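Local atomic coordinates of spore germination protein GerM (PDB entry 6GZB), a protein that affects both sporulation and germination in Bacillus subtilis through an unknown molecular function and is built from tandem GerMN domains. Residues His163-Met168 and Thr173-Asp178; Ile139-Thr144 and Gly184-Thr189. All coordinates share one frame; numbering follows the deposited sequence.

Contact 1: residues His163-Met168 and Thr173-Asp178; sequences HELKEM and TPISDD
Ile175 lodges its CD1 methyl between Leu165 and Met168, touching Leu165 CB at 3.9 Å and Met168 SD at the same 3.9 Å. Its CG1 branch is anti to its own carbonyl carbon (chi1 -53°), which brings CD1 up against the backbone of Glu167 as well as the two side chains. Met168 comes at an angle across this isoleucine: CG and SD lie against CD1, while the chain, bent at chi2 and chi3, carries CE away toward the helix 136-147. Met168 CB lies 3.8 Å from Thr173 O.

Two backbone hydrogen bonds hold the side chains at this spacing. Ile175 N gives a nearly straight bond to Lys166 O (2.9 Å), and Met168 N gives one of 2.8 Å to Thr173 O. Together they flank Glu167 and Pro174, whose CA atoms are 4.2 Å apart, and form a single antiparallel beta bridge, closed by the short connection from Met168 to Thr173. The bridge lies a few residues beyond strand 163-164, an outermost strand of the four-stranded mixed sheet in the first GerMN domain. Thr173 O also receives a CA-H...O contact from Glu167 CA at 3.2 Å, so two groups of the facing segment converge on this one carbonyl. Glu167 CB comes near the same oxygen, 3.5 Å from Thr173 O.

Further out, Leu165 and Ile175 both touch Leu158 of strand 155-160, and Met168 reaches Ile139 and Val140 of the helix and Phe128 and Tyr131 in the loops. The Thr173 hydroxyl is hydrogen-bonded to Glu136, which ties the returning segment to the beginning of that same helix.

Contact 2: residues Ile139-Thr144 and Gly184-Thr189; sequences IVQSVT and GINLET
Gln141 faces the irregular backbone of 184-189 from the helix, its CA 6.0 Å from that of Ile185. The side chain runs extended beyond CG, which stands anti to the carbonyl carbon (chi1 -70°), and this carries the terminal amide alongside the Ile185-Asn186 backbone. There Asn186 N donates to OE1 of Gln141 over 3.1 Å, close to straight at hydrogen (168°) but arriving from above the amide carbonyl plane. The other end of the amide is used too: Gln141 NE2 gives a 2.8 Å hydrogen bond to a water that also accepts from Leu187 N at 3.0 Å. One side chain thus serves two successive backbone N-H groups, directly and through solvent. Its amide carbon CD packs on Ile185 CA at 3.6 Å, and the Leu187 side chain comes near NE2. Shortened to an alanine, this position is likely to leave Asn186 N without its acceptor, deprive the bridging water of a donor and open a gap beside Ile185. Gly184 has backbone angles that call for glycine, and a CB would clash with Leu187 CD2.

Helix 136-147 thereby meets the loop leading from strand 163-164 toward strand 198-208. Val65 of strand 65-73 touches Gln141, Ile185 and Asn186, Trp145 of the helix packs on Ile185, and Thr219 of strand 213-223 binds the loop backbone from the second domain.

In the fold
Both contacts fasten parts of the long connection after strand 163-164, and both involve helix 136-147, on which contact 2 lies directly and which contact 1 reaches through Met168 and Thr173. That methionine joins the two: its CG meets Val140 CG2 at 3.5 Å, with the centres of the contacts 14 Å apart. Contact 1 is nested along the chain inside the loop that contact 2 closes. Its centre lies about 21 Å from that of the chain; partly buried, it mixes backbone pairing with an apolar cluster around Ile175, with Lys166, Glu167 and Pro174 exposed. Contact 2, its centre about 9 Å from that of the chain and buried, relies instead on one polar side chain and a water.

Contact 1: residues His163-Met168 and Thr173-Asp178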
ATOM      1  N   HIS A 163     -16.865   9.043  20.637  1.00 33.27           N
ATOM      2  CA  HIS A 163     -15.830   9.954  21.128  1.00 32.09           C
ATOM      3  C   HIS A 163     -14.694  10.072  20.109  1.00 38.74           C
ATOM      4  O   HIS A 163     -14.158   9.064  19.653  1.00 33.16           O
ATOM      5  CB  HIS A 163     -15.290   9.448  22.468  1.00 32.51           C
ATOM      6  CG  HIS A 163     -14.093  10.192  22.965  1.00 39.11           C
ATOM      7  ND1 HIS A 163     -14.160  11.488  23.432  1.00 48.35           N
ATOM      8  CD2 HIS A 163     -12.804   9.805  23.112  1.00 43.89           C
ATOM      9  CE1 HIS A 163     -12.955  11.876  23.817  1.00 49.47           C
ATOM     10  NE2 HIS A 163     -12.112  10.878  23.617  1.00 45.69           N
ATOM     11  N   GLU A 164     -14.349  11.302  19.741  1.00 39.95           N
ATOM     12  CA  GLU A 164     -13.337  11.539  18.711  1.00 43.66           C
ATOM     13  C   GLU A 164     -11.957  11.184  19.240  1.00 41.36           C
ATOM     14  O   GLU A 164     -11.642  11.466  20.387  1.00 51.91           O
ATOM     15  CB  GLU A 164     -13.365  12.994  18.250  1.00 36.34           C
ATOM     16  CG  GLU A 164     -14.449  13.287  17.225  1.00 48.21           C
ATOM     17  CD  GLU A 164     -14.762  14.769  17.110  1.00 57.08           C
ATOM     18  OE1 GLU A 164     -13.904  15.606  17.464  1.00 68.87           O
ATOM     19  OE2 GLU A 164     -15.885  15.098  16.687  1.00 55.91           O
ATOM     20  N   LEU A 165     -11.181  10.472  18.429  1.00 35.04           N
ATOM     21  CA  LEU A 165      -9.822  10.097  18.798  1.00 38.94           C
ATOM     22  C   LEU A 165      -8.819  11.104  18.239  1.00 31.70           C
ATOM     23  O   LEU A 165      -8.613  11.187  17.029  1.00 37.27           O
ATOM     24  CB  LEU A 165      -9.481   8.708  18.250  1.00 38.46           C
ATOM     25  CG  LEU A 165     -10.226   7.500  18.811  1.00 43.03           C
ATOM     26  CD1 LEU A 165      -9.433   6.238  18.502  1.00 44.22           C
ATOM     27  CD2 LEU A 165     -10.464   7.638  20.308  1.00 47.84           C
ATOM     28  N   LYS A 166      -8.151  11.816  19.133  1.00 35.49           N
ATOM     29  CA  LYS A 166      -6.985  12.610  18.775  1.00 39.47           C
ATOM     30  C   LYS A 166      -5.712  11.812  19.014  1.00 34.75           C
ATOM     31  O   LYS A 166      -4.658  12.155  18.494  1.00 33.21           O
ATOM     32  CB  LYS A 166      -6.950  13.901  19.600  1.00 50.10           C
ATOM     33  CG  LYS A 166      -8.073  14.876  19.273  1.00 59.06           C
ATOM     34  CD  LYS A 166      -8.344  15.833  20.429  1.00 67.28           C
ATOM     35  CE  LYS A 166      -7.278  16.912  20.530  1.00 75.88           C
ATOM     36  NZ  LYS A 166      -7.396  17.680  21.799  1.00 96.59           N
ATOM     37  N   GLU A 167      -5.809  10.746  19.801  1.00 32.49           N
ATOM     38  CA  GLU A 167      -4.717   9.796  19.928  1.00 39.97           C
ATOM     39  C   GLU A 167      -5.253   8.386  20.136  1.00 36.17           C
ATOM     40  O   GLU A 167      -6.413   8.209  20.484  1.00 35.62           O
ATOM     41  CB  GLU A 167      -3.813  10.183  21.093  1.00 44.96           C
ATOM     42  CG  GLU A 167      -4.496  10.147  22.445  1.00 47.64           C
ATOM     43  CD  GLU A 167      -3.604  10.670  23.556  1.00 50.83           C
ATOM     44  OE1 GLU A 167      -2.699  11.475  23.265  1.00 48.06           O
ATOM     45  OE2 GLU A 167      -3.816  10.285  24.722  1.00 70.33           O
ATOM     46  N   MET A 168      -4.425   7.382  19.866  1.00 33.12           N
ATOM     47  CA  MET A 168      -4.829   6.004  20.092  1.00 39.76           C
ATOM     48  C   MET A 168      -4.779   5.710  21.592  1.00 36.91           C
ATOM     49  O   MET A 168      -3.927   6.230  22.295  1.00 38.12           O
ATOM     50  CB  MET A 168      -3.924   5.043  19.316  1.00 32.10           C
ATOM     51  CG  MET A 168      -4.172   5.030  17.816  1.00 35.79           C
ATOM     52  SD  MET A 168      -5.769   4.313  17.369  1.00 35.03           S
ATOM     53  CE  MET A 168      -5.413   2.565  17.498  1.00 37.59           C
ATOM     54  N   THR A 173      -0.421   7.119  20.518  1.00 32.99           N
ATOM     55  CA  THR A 173      -0.012   7.538  19.183  1.00 36.18           C
ATOM     56  C   THR A 173      -0.969   8.594  18.645  1.00 36.31           C
ATOM     57  O   THR A 173      -2.167   8.357  18.561  1.00 33.78           O
ATOM     58  CB  THR A 173       0.010   6.354  18.195  1.00 39.53           C
ATOM     59  OG1 THR A 173       0.889   5.342  18.695  1.00 37.86           O
ATOM     60  CG2 THR A 173       0.477   6.809  16.809  1.00 33.46           C
ATOM     61  N   PRO A 174      -0.437   9.768  18.282  1.00 37.87           N
ATOM     62  CA  PRO A 174      -1.282  10.845  17.779  1.00 39.63           C
ATOM     63  C   PRO A 174      -1.941  10.493  16.461  1.00 32.95           C
ATOM     64  O   PRO A 174      -1.329   9.857  15.616  1.00 32.98           O
ATOM     65  CB  PRO A 174      -0.301  12.004  17.585  1.00 35.27           C
ATOM     66  CG  PRO A 174       0.815  11.716  18.529  1.00 44.47           C
ATOM     67  CD  PRO A 174       0.938  10.223  18.545  1.00 38.52           C
ATOM     68  N   ILE A 175      -3.187  10.916  16.299  1.00 29.32           N
ATOM     69  CA  ILE A 175      -3.878  10.859  15.024  1.00 33.69           C
ATOM     70  C   ILE A 175      -4.272  12.275  14.605  1.00 30.87           C
ATOM     71  O   ILE A 175      -4.918  12.985  15.360  1.00 39.93           O
ATOM     72  CB  ILE A 175      -5.177  10.056  15.136  1.00 33.85           C
ATOM     73  CG1 ILE A 175      -4.924   8.675  15.740  1.00 46.76           C
ATOM     74  CG2 ILE A 175      -5.843   9.950  13.775  1.00 41.20           C
ATOM     75  CD1 ILE A 175      -6.169   8.065  16.349  1.00 39.62           C
ATOM     76  N   SER A 176      -3.882  12.670  13.401  1.00 32.79           N
ATOM     77  CA  SER A 176      -4.199  13.998  12.886  1.00 37.83           C
ATOM     78  C   SER A 176      -5.643  14.087  12.375  1.00 40.58           C
ATOM     79  O   SER A 176      -6.292  13.063  12.111  1.00 37.31           O
ATOM     80  CB  SER A 176      -3.214  14.369  11.778  1.00 39.48           C
ATOM     81  OG  SER A 176      -3.178  13.376  10.760  1.00 49.09           O
ATOM     82  N   ASP A 177      -6.171  15.308  12.336  1.00 41.91           N
ATOM     83  CA  ASP A 177      -7.548  15.535  11.894  1.00 45.65           C
ATOM     84  C   ASP A 177      -7.720  15.038  10.465  1.00 44.81           C
ATOM     85  O   ASP A 177      -8.753  14.479  10.110  1.00 39.81           O
ATOM     86  CB  ASP A 177      -7.893  17.026  11.967  1.00 44.14           C
ATOM     87  CG  ASP A 177      -8.127  17.504  13.391  1.00 51.12           C
ATOM     88  OD1 ASP A 177      -7.557  16.892  14.316  1.00 53.98           O
ATOM     89  OD2 ASP A 177      -8.850  18.509  13.589  1.00 44.53           O
ATOM     90  N   ASP A 178      -6.711  15.310   9.647  1.00 37.83           N
ATOM     91  CA  ASP A 178      -6.643  14.812   8.296  1.00 44.62           C
ATOM     92  C   ASP A 178      -5.821  13.521   8.281  1.00 44.19           C
ATOM     93  O   ASP A 178      -4.602  13.556   8.442  1.00 46.94           O
ATOM     94  CB  ASP A 178      -5.989  15.864   7.393  1.00 36.35           C
ATOM     95  CG  ASP A 178      -5.986  15.451   5.924  1.00 44.43           C
ATOM     96  OD1 ASP A 178      -5.496  14.342   5.607  1.00 48.73           O
ATOM     97  OD2 ASP A 178      -6.515  16.217   5.096  1.00 53.16           O
TER

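Contact 2: residues Ile139-Thr144 and Gly184-Thr189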
ATOM      1  N   ILE A 139      -2.742  -0.761  13.371  1.00 21.60           N
ATOM      2  CA  ILE A 139      -4.192  -0.646  13.367  1.00 22.53           C
ATOM      3  C   ILE A 139      -4.659   0.635  12.668  1.00 23.33           C
ATOM      4  O   ILE A 139      -5.565   0.601  11.835  1.00 26.82           O
ATOM      5  CB  ILE A 139      -4.740  -0.722  14.804  1.00 26.79           C
ATOM      6  CG1 ILE A 139      -4.644  -2.161  15.308  1.00 29.99           C
ATOM      7  CG2 ILE A 139      -6.179  -0.230  14.876  1.00 23.71           C
ATOM      8  CD1 ILE A 139      -4.666  -2.276  16.815  1.00 42.55           C
ATOM      9  N   VAL A 140      -4.029   1.759  12.980  1.00 24.71           N
ATOM     10  CA  VAL A 140      -4.393   3.032  12.346  1.00 26.36           C
ATOM     11  C   VAL A 140      -4.190   2.966  10.833  1.00 24.85           C
ATOM     12  O   VAL A 140      -5.039   3.398  10.060  1.00 25.39           O
ATOM     13  CB  VAL A 140      -3.561   4.209  12.897  1.00 26.60           C
ATOM     14  CG1 VAL A 140      -3.960   5.509  12.205  1.00 28.20           C
ATOM     15  CG2 VAL A 140      -3.751   4.343  14.400  1.00 29.36           C
ATOM     16  N   GLN A 141      -3.056   2.420  10.414  1.00 23.02           N
ATOM     17  CA  GLN A 141      -2.733   2.331   8.995  1.00 23.12           C
ATOM     18  C   GLN A 141      -3.655   1.362   8.268  1.00 25.98           C
ATOM     19  O   GLN A 141      -4.100   1.651   7.152  1.00 20.97           O
ATOM     20  CB  GLN A 141      -1.277   1.915   8.809  1.00 25.04           C
ATOM     21  CG  GLN A 141      -0.288   2.994   9.210  1.00 25.78           C
ATOM     22  CD  GLN A 141       1.118   2.476   9.411  1.00 31.53           C
ATOM     23  OE1 GLN A 141       1.396   1.290   9.203  1.00 26.19           O
ATOM     24  NE2 GLN A 141       2.023   3.371   9.811  1.00 22.60           N
ATOM     25  N   SER A 142      -3.954   0.230   8.908  1.00 23.45           N
ATOM     26  CA  SER A 142      -4.861  -0.763   8.337  1.00 25.29           C
ATOM     27  C   SER A 142      -6.245  -0.179   8.057  1.00 25.71           C
ATOM     28  O   SER A 142      -6.784  -0.296   6.957  1.00 26.59           O
ATOM     29  CB  SER A 142      -4.996  -1.959   9.279  1.00 26.27           C
ATOM     30  OG  SER A 142      -5.989  -2.863   8.820  1.00 26.89           O
ATOM     31  N   VAL A 143      -6.824   0.449   9.066  1.00 27.70           N
ATOM     32  CA  VAL A 143      -8.129   1.062   8.931  1.00 24.41           C
ATOM     33  C   VAL A 143      -8.103   2.148   7.856  1.00 24.71           C
ATOM     34  O   VAL A 143      -8.972   2.203   6.992  1.00 23.50           O
ATOM     35  CB  VAL A 143      -8.592   1.663  10.275  1.00 23.01           C
ATOM     36  CG1 VAL A 143      -9.820   2.527  10.079  1.00 28.92           C
ATOM     37  CG2 VAL A 143      -8.876   0.557  11.274  1.00 28.82           C
ATOM     38  N   THR A 144      -7.058   2.963   7.874  1.00 23.61           N
ATOM     39  CA  THR A 144      -6.946   4.069   6.939  1.00 25.83           C
ATOM     40  C   THR A 144      -6.857   3.569   5.504  1.00 27.03           C
ATOM     41  O   THR A 144      -7.537   4.077   4.617  1.00 26.50           O
ATOM     42  CB  THR A 144      -5.729   4.959   7.255  1.00 23.20           C
ATOM     43  OG1 THR A 144      -5.870   5.510   8.572  1.00 24.95           O
ATOM     44  CG2 THR A 144      -5.635   6.101   6.253  1.00 24.87           C
ATOM     45  N   GLY A 184       1.330   7.647   5.491  1.00 24.12           N
ATOM     46  CA  GLY A 184       2.348   6.611   5.329  1.00 23.99           C
ATOM     47  C   GLY A 184       1.883   5.256   5.822  1.00 25.84           C
ATOM     48  O   GLY A 184       0.752   5.094   6.298  1.00 23.50           O
ATOM     49  N   ILE A 185       2.773   4.278   5.706  1.00 25.81           N
ATOM     50  CA  ILE A 185       2.470   2.906   6.080  1.00 26.84           C
ATOM     51  C   ILE A 185       3.784   2.159   6.267  1.00 26.26           C
ATOM     52  O   ILE A 185       4.745   2.417   5.543  1.00 27.05           O
ATOM     53  CB  ILE A 185       1.589   2.221   5.005  1.00 24.62           C
ATOM     54  CG1 ILE A 185       1.170   0.825   5.455  1.00 24.30           C
ATOM     55  CG2 ILE A 185       2.304   2.151   3.668  1.00 27.48           C
ATOM     56  CD1 ILE A 185      -0.040   0.297   4.706  1.00 25.91           C
ATOM     57  N   ASN A 186       3.858   1.310   7.292  1.00 24.67           N
ATOM     58  CA  ASN A 186       5.086   0.580   7.591  1.00 23.07           C
ATOM     59  C   ASN A 186       6.302   1.504   7.590  1.00 23.16           C
ATOM     60  O   ASN A 186       7.276   1.270   6.859  1.00 21.95           O
ATOM     61  CB  ASN A 186       5.309  -0.535   6.562  1.00 25.32           C
ATOM     62  CG  ASN A 186       4.190  -1.546   6.540  1.00 26.52           C
ATOM     63  OD1 ASN A 186       3.718  -1.952   5.472  1.00 27.91           O
ATOM     64  ND2 ASN A 186       3.760  -1.963   7.713  1.00 18.95           N
ATOM     65  N   LEU A 187       6.241   2.568   8.377  1.00 28.14           N
ATOM     66  CA  LEU A 187       7.280   3.607   8.339  1.00 26.04           C
ATOM     67  C   LEU A 187       8.658   3.032   8.628  1.00 23.91           C
ATOM     68  O   LEU A 187       8.844   2.368   9.639  1.00 26.16           O
ATOM     69  CB  LEU A 187       6.975   4.704   9.373  1.00 29.44           C
ATOM     70  CG  LEU A 187       5.591   5.360   9.283  1.00 33.64           C
ATOM     71  CD1 LEU A 187       5.423   6.377  10.406  1.00 36.34           C
ATOM     72  CD2 LEU A 187       5.352   6.019   7.930  1.00 30.54           C
ATOM     73  N   GLU A 188       9.638   3.345   7.785  1.00 24.58           N
ATOM     74  CA  GLU A 188      11.020   2.999   8.081  1.00 27.88           C
ATOM     75  C   GLU A 188      11.542   3.891   9.191  1.00 31.45           C
ATOM     76  O   GLU A 188      11.631   5.102   9.019  1.00 35.29           O
ATOM     77  CB  GLU A 188      11.909   3.158   6.843  1.00 35.47           C
ATOM     78  CG  GLU A 188      11.976   1.914   5.980  1.00 60.69           C
ATOM     79  CD  GLU A 188      12.955   2.053   4.833  1.00 71.98           C
ATOM     80  OE1 GLU A 188      13.121   1.072   4.075  1.00 63.02           O
ATOM     81  OE2 GLU A 188      13.502   3.164   4.652  1.00 63.45           O
ATOM     82  N   THR A 189      11.871   3.286  10.329  1.00 34.23           N
ATOM     83  CA  THR A 189      12.319   4.036  11.500  1.00 37.76           C
ATOM     84  C   THR A 189      13.699   3.601  11.989  1.00 41.34           C
ATOM     85  O   THR A 189      14.140   4.033  13.051  1.00 42.06           O
ATOM     86  CB  THR A 189      11.348   3.852  12.677  1.00 39.26           C
ATOM     87  OG1 THR A 189      11.159   2.451  12.925  1.00 31.19           O
ATOM     88  CG2 THR A 189      10.005   4.509  12.377  1.00 28.60           C
TER
HETATM   89  O   HOH W   1       4.435   2.205  10.749  1.00 27.35           O